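Side-chain contacts in probable AP endonuclease (African swine fever virus, PDB 6KI3), which probably cleaves the DNA backbone on the 5' side of abasic sites during repair, using three bound zinc ions: residues T24-S29 against A47-A52; A57-Q62 against I102-L107; K71-H76 against V112-L117. All coordinates share one frame; numbering follows the deposited sequence.

How the interactions relate
All three contacts belong to the TIM barrel, and each touches the other two. Interaction 1 sits about 11 Å from interaction 3 and 12 Å from interaction 2, centre to centre. Ile51 joins it to both: its carbonyl O is 2.8 Å from Asn60 N of interaction 2, a probable hydrogen bond, while its CG2 lies 3.9 Å from Ile114 CD1 of interaction 3. Interactions 2 and 3 meet where Leu106 CD2 packs 3.8 Å from Leu117 CD2. Interactions 1 and 2 reach the bound DNA, with the Phe50 side chain about 7 Å from a zinc ion at the nearest atoms; interaction 3 stays about 11 Å from the nucleic acid.

Interaction 1 (T24-S29 against A47-A52); sequences TCITNS and AQVFIA. With nucleotides of chain C.
Ile26, in the first turn of helix 25-39, reaches across to Val49 and Phe50 with both of its branches, meeting a valine methyl with one and a backbone carbonyl with the other. Its CG2 methyl packs 4.2 Å from Val49 CG1, branch against branch. The longer arm is extended (chi2 180°), which carries CD1 past Val49 to the backbone beyond it, 3.9 Å from the carbonyl O of Phe50. Ile61 closes over the same isoleucine from the following loop, and Val49 leans in turn on Val80 of strand 79-83.

The aromatic contacts lie away from the helix. Phe50 has CG anti to its carbonyl carbon (chi1 -72°), and the ring leads toward the bound DNA. There CE2 comes within 3.5 Å of C2' of the dideoxyribose 3DR1 of chain C, the abasic-site analogue, and C3' of the same sugar sits at the ring edge, in plane, 4.0 Å from CZ. His83, a zinc ligand, meets the Phe50 ring with planes inclined by about 55°.

Val49 and Phe50, successive in the chain, thus do different work. Val49 faces a greasy helix interface, while Phe50 offers a hydrocarbon surface to a sugar that carries no base, so the contact with that sugar is one of shape and van der Waals packing.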
# COMPACT_ATOMS: atom_id res chain seq x y z
N THR A 24 11.98 4.05 -20.74
CA THR A 24 11.69 4.83 -19.53
C THR A 24 10.19 4.85 -19.26
O THR A 24 9.60 5.90 -19.02
CB THR A 24 12.22 6.26 -19.67
OG1 THR A 24 11.63 6.88 -20.81
CG2 THR A 24 13.74 6.26 -19.82
N CYS A 25 9.56 3.68 -19.27
CA CYS A 25 8.10 3.63 -19.23
C CYS A 25 7.55 3.93 -17.85
O CYS A 25 6.49 4.56 -17.73
CB CYS A 25 7.62 2.26 -19.72
SG CYS A 25 7.95 1.99 -21.47
N ILE A 26 8.23 3.50 -16.79
CA ILE A 26 7.72 3.75 -15.44
C ILE A 26 7.78 5.23 -15.11
O ILE A 26 6.81 5.82 -14.63
CB ILE A 26 8.49 2.91 -14.40
CG1 ILE A 26 8.36 1.42 -14.71
CG2 ILE A 26 8.00 3.22 -13.00
CD1 ILE A 26 9.10 0.53 -13.73
N THR A 27 8.93 5.86 -15.37
CA THR A 27 9.07 7.29 -15.12
C THR A 27 8.13 8.10 -16.00
O THR A 27 7.55 9.10 -15.56
CB THR A 27 10.52 7.73 -15.34
OG1 THR A 27 11.40 6.84 -14.66
CG2 THR A 27 10.73 9.14 -14.83
N ASN A 28 7.95 7.68 -17.26
CA ASN A 28 7.01 8.34 -18.14
C ASN A 28 5.58 8.25 -17.60
O ASN A 28 4.83 9.23 -17.65
CB ASN A 28 7.08 7.74 -19.55
CG ASN A 28 5.94 8.18 -20.44
OD1 ASN A 28 4.94 7.48 -20.57
ND2 ASN A 28 6.09 9.34 -21.07
N SER A 29 5.20 7.08 -17.08
CA SER A 29 3.87 6.93 -16.51
C SER A 29 3.69 7.82 -15.28
O SER A 29 2.63 8.44 -15.11
CB SER A 29 3.63 5.46 -16.15
OG SER A 29 4.55 5.02 -15.17
N ALA A 47 2.99 7.71 -4.58
CA ALA A 47 2.63 6.86 -5.71
C ALA A 47 3.11 5.45 -5.40
O ALA A 47 3.96 5.23 -4.53
CB ALA A 47 3.24 7.36 -7.02
N GLN A 48 2.53 4.48 -6.07
CA GLN A 48 2.89 3.08 -5.98
C GLN A 48 3.09 2.44 -7.37
O GLN A 48 2.31 2.64 -8.25
CB GLN A 48 1.89 2.30 -5.15
CG GLN A 48 2.23 0.84 -4.99
CD GLN A 48 1.27 0.11 -4.08
OE1 GLN A 48 1.39 0.15 -2.89
NE2 GLN A 48 0.33 -0.56 -4.65
N VAL A 49 4.14 1.68 -7.55
CA VAL A 49 4.44 1.05 -8.83
C VAL A 49 4.95 -0.36 -8.61
O VAL A 49 5.39 -0.73 -7.51
CB VAL A 49 5.49 1.85 -9.64
CG1 VAL A 49 4.92 3.18 -10.11
CG2 VAL A 49 6.75 2.07 -8.81
N PHE A 50 4.87 -1.17 -9.66
CA PHE A 50 5.54 -2.46 -9.73
C PHE A 50 6.85 -2.27 -10.49
O PHE A 50 6.84 -1.88 -11.67
CB PHE A 50 4.69 -3.51 -10.44
CG PHE A 50 3.52 -4.00 -9.64
CD1 PHE A 50 3.70 -4.80 -8.52
CD2 PHE A 50 2.22 -3.68 -10.02
CE1 PHE A 50 2.63 -5.26 -7.79
CE2 PHE A 50 1.14 -4.14 -9.29
CZ PHE A 50 1.34 -4.93 -8.18
N ILE A 51 7.98 -2.53 -9.83
CA ILE A 51 9.25 -2.60 -10.55
C ILE A 51 9.55 -4.01 -11.03
O ILE A 51 10.51 -4.20 -11.79
CB ILE A 51 10.42 -2.08 -9.68
CG1 ILE A 51 10.66 -3.01 -8.49
CG2 ILE A 51 10.15 -0.66 -9.22
CD1 ILE A 51 11.79 -2.56 -7.59
N ALA A 52 8.77 -4.99 -10.61
CA ALA A 52 8.94 -6.37 -11.04
C ALA A 52 7.59 -7.07 -11.02
O ALA A 52 6.68 -6.66 -10.30
CB ALA A 52 9.95 -7.12 -10.15
O5' 3DR C 1 -3.89 -4.79 -4.62
P 3DR C 1 -3.90 -5.74 -3.32
OP1 3DR C 1 -2.47 -6.23 -3.22
OP2 3DR C 1 -4.32 -4.81 -2.21
OP3 3DR C 1 -4.89 -6.83 -3.66
C2' 3DR C 1 -1.92 -2.88 -8.07
C5' 3DR C 1 -3.17 -5.15 -5.79
C4' 3DR C 1 -3.58 -4.19 -6.91
O4' 3DR C 1 -3.60 -2.86 -6.40
C1' 3DR C 1 -2.79 -1.99 -7.19
C3' 3DR C 1 -2.61 -4.23 -8.08
O3' 3DR C 1 -3.35 -4.36 -9.29

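Interaction 2 (A57-Q62 against I102-L107); sequences AVINIQ and IQQELL. With nucleotides of chain C.
The loop that leaves strand 46-49 of the barrel and runs to helix 63-76 skirts the DNA, and Ile59 is the residue in it that meets Glu105 and Gln104 of helix 96-112. The isoleucine side chain is folded: with chi1 -57° and chi2 -61° its CG1 arm doubles back, and the terminal methyl turns to the helix. CD1 of Ile59 lands 4.1 Å from Glu105 CG, so it meets the methylene part of that residue and not the carboxylate, and the two side chains cross obliquely. Gln104, one residue earlier, brings its amide NE2 to 4.2 Å from Ile59 CG1, in plain van der Waals contact. Phe101 and Ile108, on the preceding and following turns, extend the apolar seat under Ile59.

In the TIM barrel the loops after the strands carry the active site, and this one runs beside the bound DNA. While Ile59 turns to the helix, its neighbour Asn60 turns to the DNA: its CB lies 3.6 Å from phosphate oxygen OP1 of DA4 of chain C. The main chain of Ile61 is also bonded to Ile51, which ties this part of the loop back to the chain just after Phe50.

Glu105 is buried although it is acidic. From CG it continues extended (chi2 172°), which takes the carboxylate away from Ile59 CD1, past Ala52 and toward Asp88, whose OD2 is close to Glu105 OE1. Two acids at such range would probably favour sharing a proton between them or raise the proton affinity of one.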
# COMPACT_ATOMS: atom_id res chain seq x y z
N ALA A 57 8.70 -13.75 -11.80
CA ALA A 57 9.95 -13.39 -11.14
C ALA A 57 10.93 -12.77 -12.14
O ALA A 57 11.99 -13.30 -12.44
CB ALA A 57 10.56 -14.62 -10.46
N VAL A 58 10.54 -11.60 -12.64
CA VAL A 58 11.36 -10.84 -13.59
C VAL A 58 11.30 -9.37 -13.22
O VAL A 58 10.23 -8.83 -12.94
CB VAL A 58 10.88 -11.05 -15.04
CG1 VAL A 58 11.41 -12.37 -15.59
CG2 VAL A 58 9.37 -11.01 -15.13
N ILE A 59 12.46 -8.72 -13.22
CA ILE A 59 12.52 -7.28 -13.03
C ILE A 59 12.00 -6.59 -14.29
O ILE A 59 12.41 -6.93 -15.41
CB ILE A 59 13.95 -6.83 -12.70
CG1 ILE A 59 14.47 -7.56 -11.46
CG2 ILE A 59 14.02 -5.33 -12.52
CD1 ILE A 59 13.66 -7.30 -10.21
N ASN A 60 11.10 -5.63 -14.11
CA ASN A 60 10.54 -4.90 -15.25
C ASN A 60 11.32 -3.63 -15.57
O ASN A 60 11.51 -3.30 -16.75
CB ASN A 60 9.08 -4.54 -14.98
CG ASN A 60 8.22 -5.74 -14.69
OD1 ASN A 60 7.37 -5.72 -13.79
ND2 ASN A 60 8.42 -6.82 -15.44
N ILE A 61 11.79 -2.92 -14.54
CA ILE A 61 12.41 -1.62 -14.75
C ILE A 61 13.77 -1.78 -15.41
O ILE A 61 14.54 -2.70 -15.09
CB ILE A 61 12.50 -0.86 -13.41
CG1 ILE A 61 12.98 0.58 -13.63
CG2 ILE A 61 13.40 -1.59 -12.43
CD1 ILE A 61 12.79 1.47 -12.42
N GLN A 62 14.08 -0.88 -16.34
CA GLN A 62 15.31 -0.93 -17.11
C GLN A 62 16.25 0.21 -16.69
O GLN A 62 15.89 1.08 -15.91
CB GLN A 62 15.01 -0.87 -18.61
CG GLN A 62 13.81 -1.73 -19.03
CD GLN A 62 14.05 -2.49 -20.32
OE1 GLN A 62 14.48 -3.65 -20.31
NE2 GLN A 62 13.76 -1.84 -21.45
N ILE A 102 13.54 -11.07 -3.92
CA ILE A 102 13.21 -9.93 -3.07
C ILE A 102 14.46 -9.10 -2.78
O ILE A 102 14.39 -7.87 -2.68
CB ILE A 102 12.53 -10.40 -1.77
CG1 ILE A 102 11.24 -11.16 -2.09
CG2 ILE A 102 12.24 -9.23 -0.85
CD1 ILE A 102 10.56 -11.74 -0.88
N GLN A 103 15.61 -9.76 -2.67
CA GLN A 103 16.85 -9.04 -2.41
C GLN A 103 17.22 -8.13 -3.57
O GLN A 103 17.78 -7.04 -3.34
CB GLN A 103 17.99 -10.03 -2.13
CG GLN A 103 19.16 -9.42 -1.40
CD GLN A 103 18.78 -8.89 -0.03
OE1 GLN A 103 17.94 -9.47 0.66
NE2 GLN A 103 19.40 -7.79 0.38
N GLN A 104 16.89 -8.54 -4.78
CA GLN A 104 17.12 -7.73 -5.96
C GLN A 104 16.26 -6.49 -5.97
O GLN A 104 16.73 -5.44 -6.24
CB GLN A 104 16.88 -8.53 -7.23
CG GLN A 104 17.56 -9.87 -7.26
CD GLN A 104 17.31 -10.64 -8.51
OE1 GLN A 104 17.04 -11.84 -8.46
NE2 GLN A 104 17.40 -9.98 -9.65
N GLU A 105 14.99 -6.64 -5.64
CA GLU A 105 14.05 -5.53 -5.60
C GLU A 105 14.45 -4.50 -4.55
O GLU A 105 14.45 -3.29 -4.81
CB GLU A 105 12.64 -6.05 -5.34
CG GLU A 105 11.99 -6.75 -6.52
CD GLU A 105 10.67 -7.40 -6.16
OE1 GLU A 105 10.70 -8.43 -5.44
OE2 GLU A 105 9.61 -6.90 -6.58
N LEU A 106 14.80 -4.97 -3.35
CA LEU A 106 15.21 -4.05 -2.29
C LEU A 106 16.44 -3.25 -2.70
O LEU A 106 16.52 -2.05 -2.43
CB LEU A 106 15.47 -4.83 -1.00
CG LEU A 106 14.26 -5.50 -0.36
CD1 LEU A 106 14.68 -6.39 0.79
CD2 LEU A 106 13.25 -4.46 0.10
N LEU A 107 17.41 -3.90 -3.35
CA LEU A 107 18.58 -3.18 -3.84
C LEU A 107 18.18 -2.18 -4.93
O LEU A 107 18.69 -1.06 -4.96
CB LEU A 107 19.62 -4.17 -4.37
P DA C 4 6.82 -4.08 -18.77
OP1 DA C 4 7.90 -3.29 -18.14
OP2 DA C 4 5.86 -3.42 -19.68
O5' DA C 4 7.49 -5.29 -19.57
C5' DA C 4 8.20 -6.29 -18.85
C4' DA C 4 8.36 -7.55 -19.68
O4' DA C 4 7.07 -8.17 -19.88
C3' DA C 4 8.97 -7.34 -21.06
O3' DA C 4 9.89 -8.38 -21.33
C2' DA C 4 7.75 -7.40 -21.99
C1' DA C 4 6.82 -8.35 -21.26
N9 DA C 4 5.40 -8.07 -21.49
C8 DA C 4 4.78 -6.85 -21.43
N7 DA C 4 3.49 -6.90 -21.68
C5 DA C 4 3.25 -8.25 -21.92
C6 DA C 4 2.08 -8.96 -22.24
N6 DA C 4 0.88 -8.38 -22.38
N1 DA C 4 2.18 -10.29 -22.41
C2 DA C 4 3.38 -10.87 -22.27
N3 DA C 4 4.55 -10.31 -21.97
C4 DA C 4 4.42 -8.98 -21.80
P DG C 3 1.62 -2.65 -14.66
OP1 DG C 3 2.36 -1.69 -13.81
OP2 DG C 3 0.54 -2.17 -15.55
O5' DG C 3 2.69 -3.44 -15.54
C5' DG C 3 3.61 -4.31 -14.90
C4' DG C 3 4.36 -5.15 -15.91
O4' DG C 3 3.54 -6.28 -16.31
C3' DG C 3 4.74 -4.43 -17.20
O3' DG C 3 6.03 -4.83 -17.59
C2' DG C 3 3.67 -4.91 -18.19
C1' DG C 3 3.46 -6.33 -17.72
N9 DG C 3 2.16 -6.88 -18.08
C8 DG C 3 0.96 -6.21 -18.10
N7 DG C 3 -0.05 -6.96 -18.47
C5 DG C 3 0.52 -8.21 -18.70
C6 DG C 3 -0.07 -9.42 -19.12
O6 DG C 3 -1.26 -9.64 -19.38
N1 DG C 3 0.87 -10.44 -19.23
C2 DG C 3 2.21 -10.31 -18.97
N2 DG C 3 2.96 -11.41 -19.14
N3 DG C 3 2.78 -9.18 -18.58
C4 DG C 3 1.88 -8.17 -18.47

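Interaction 3 (K71-H76 against V112-L117); sequences KMIVKH and VGIKGL
Ile73, near the C-terminal end of helix 63-76, pushes its side chain into the turn Val112-Gly113-Ile114, and nearly the whole contact rests on it. The CG1 arm is fully extended (chi2 179°), driving CD1 end-on against backbone and side chain together. Ile73 CD1 is 3.3 Å from Val112 O, 3.9 Å from Gly113 O and 4.2 Å from Ile114 CG1. The shorter branch, CG2 of Ile73, stays behind it and touches Gly113 O at 4.0 Å. Two main-chain carbonyls and one aliphatic side chain therefore meet a single methyl.

The turn takes its shape from Gly113. It is the first residue to leave the conformation of helix 96-112, with a positive phi of 77°, a conformation that favours glycine. Ile114 follows with its CB directed away from helix 63-76, and still its CG1 reaches back far enough to meet the Ile73 methyl.

The topology is that of the beta/alpha barrel: helix 63-76 leads into strand 79-83, and helix 96-112 leads from that strand into the adjacent parallel strand 116-120. The contact thus ties the tail of the first helix to the turn that ends the second, and Val80 of the strand between them supports Ile73.

Farther out, Val112 packs on Leu69 and Lys66, one and two turns before Ile73 on helix 63-76. Ile114 lies on Ala82 and Cys109. The main chain of Lys115 is hydrogen-bonded to Val80 and Val143, strand neighbours to either side, which fixes where the turn emerges.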
# COMPACT_ATOMS: atom_id res chain seq x y z
N LYS A 71 15.71 10.89 -10.71
CA LYS A 71 15.58 12.32 -10.96
C LYS A 71 14.14 12.78 -10.80
O LYS A 71 13.88 13.85 -10.22
CB LYS A 71 16.10 12.66 -12.36
CG LYS A 71 17.59 12.43 -12.55
CD LYS A 71 17.94 12.27 -14.02
CE LYS A 71 17.45 13.45 -14.84
NZ LYS A 71 17.69 13.25 -16.29
N MET A 72 13.19 11.99 -11.30
CA MET A 72 11.78 12.34 -11.16
C MET A 72 11.36 12.38 -9.70
O MET A 72 10.64 13.29 -9.27
CB MET A 72 10.91 11.34 -11.93
CG MET A 72 9.42 11.48 -11.69
SD MET A 72 8.72 12.94 -12.46
CE MET A 72 9.00 12.57 -14.19
N ILE A 73 11.80 11.40 -8.91
CA ILE A 73 11.42 11.34 -7.50
C ILE A 73 11.98 12.54 -6.74
O ILE A 73 11.29 13.15 -5.91
CB ILE A 73 11.88 10.01 -6.88
CG1 ILE A 73 11.02 8.86 -7.39
CG2 ILE A 73 11.85 10.08 -5.36
CD1 ILE A 73 11.41 7.50 -6.85
N VAL A 74 13.23 12.92 -7.03
CA VAL A 74 13.84 14.05 -6.34
C VAL A 74 13.20 15.36 -6.78
O VAL A 74 12.90 16.23 -5.95
CB VAL A 74 15.36 14.06 -6.56
CG1 VAL A 74 15.98 15.32 -5.98
CG2 VAL A 74 15.99 12.82 -5.95
N LYS A 75 12.97 15.52 -8.09
CA LYS A 75 12.46 16.79 -8.62
C LYS A 75 11.13 17.16 -7.98
O LYS A 75 10.95 18.29 -7.50
CB LYS A 75 12.32 16.70 -10.14
CG LYS A 75 11.58 17.86 -10.77
CD LYS A 75 11.31 17.61 -12.24
CE LYS A 75 10.57 18.77 -12.88
N HIS A 76 10.18 16.23 -7.97
CA HIS A 76 8.86 16.48 -7.39
C HIS A 76 8.77 16.08 -5.93
O HIS A 76 7.72 16.29 -5.31
CB HIS A 76 7.79 15.74 -8.20
CG HIS A 76 7.61 16.26 -9.59
ND1 HIS A 76 6.76 17.30 -9.89
CD2 HIS A 76 8.19 15.89 -10.76
CE1 HIS A 76 6.81 17.54 -11.19
NE2 HIS A 76 7.67 16.70 -11.74
N VAL A 112 16.95 3.77 -6.97
CA VAL A 112 16.05 4.72 -7.60
C VAL A 112 15.33 5.59 -6.59
O VAL A 112 14.47 6.39 -6.96
CB VAL A 112 15.05 4.00 -8.52
CG1 VAL A 112 15.78 3.16 -9.55
CG2 VAL A 112 14.11 3.14 -7.70
N GLY A 113 15.66 5.46 -5.30
CA GLY A 113 15.05 6.30 -4.29
C GLY A 113 13.64 5.93 -3.90
O GLY A 113 12.91 6.77 -3.38
N ILE A 114 13.23 4.68 -4.13
CA ILE A 114 11.93 4.21 -3.68
C ILE A 114 12.01 3.89 -2.20
O ILE A 114 12.96 3.24 -1.74
CB ILE A 114 11.47 3.00 -4.51
CG1 ILE A 114 10.99 3.47 -5.89
CG2 ILE A 114 10.38 2.23 -3.79
CD1 ILE A 114 10.58 2.34 -6.81
N LYS A 115 11.01 4.34 -1.44
CA LYS A 115 11.08 4.30 0.01
C LYS A 115 10.84 2.92 0.61
O LYS A 115 11.31 2.65 1.72
CB LYS A 115 10.07 5.29 0.61
CG LYS A 115 10.15 6.69 0.03
CD LYS A 115 11.40 7.42 0.49
CE LYS A 115 11.41 8.86 -0.02
NZ LYS A 115 12.56 9.64 0.51
N GLY A 116 10.13 2.04 -0.08
CA GLY A 116 9.84 0.75 0.53
C GLY A 116 9.34 -0.26 -0.47
O GLY A 116 9.16 0.03 -1.66
N LEU A 117 9.12 -1.48 0.03
CA LEU A 117 8.62 -2.59 -0.75
C LEU A 117 7.51 -3.29 0.03
O LEU A 117 7.72 -3.69 1.17
CB LEU A 117 9.73 -3.59 -1.09
CG LEU A 117 9.36 -4.72 -2.05
CD1 LEU A 117 9.18 -4.19 -3.46
CD2 LEU A 117 10.41 -5.83 -2.02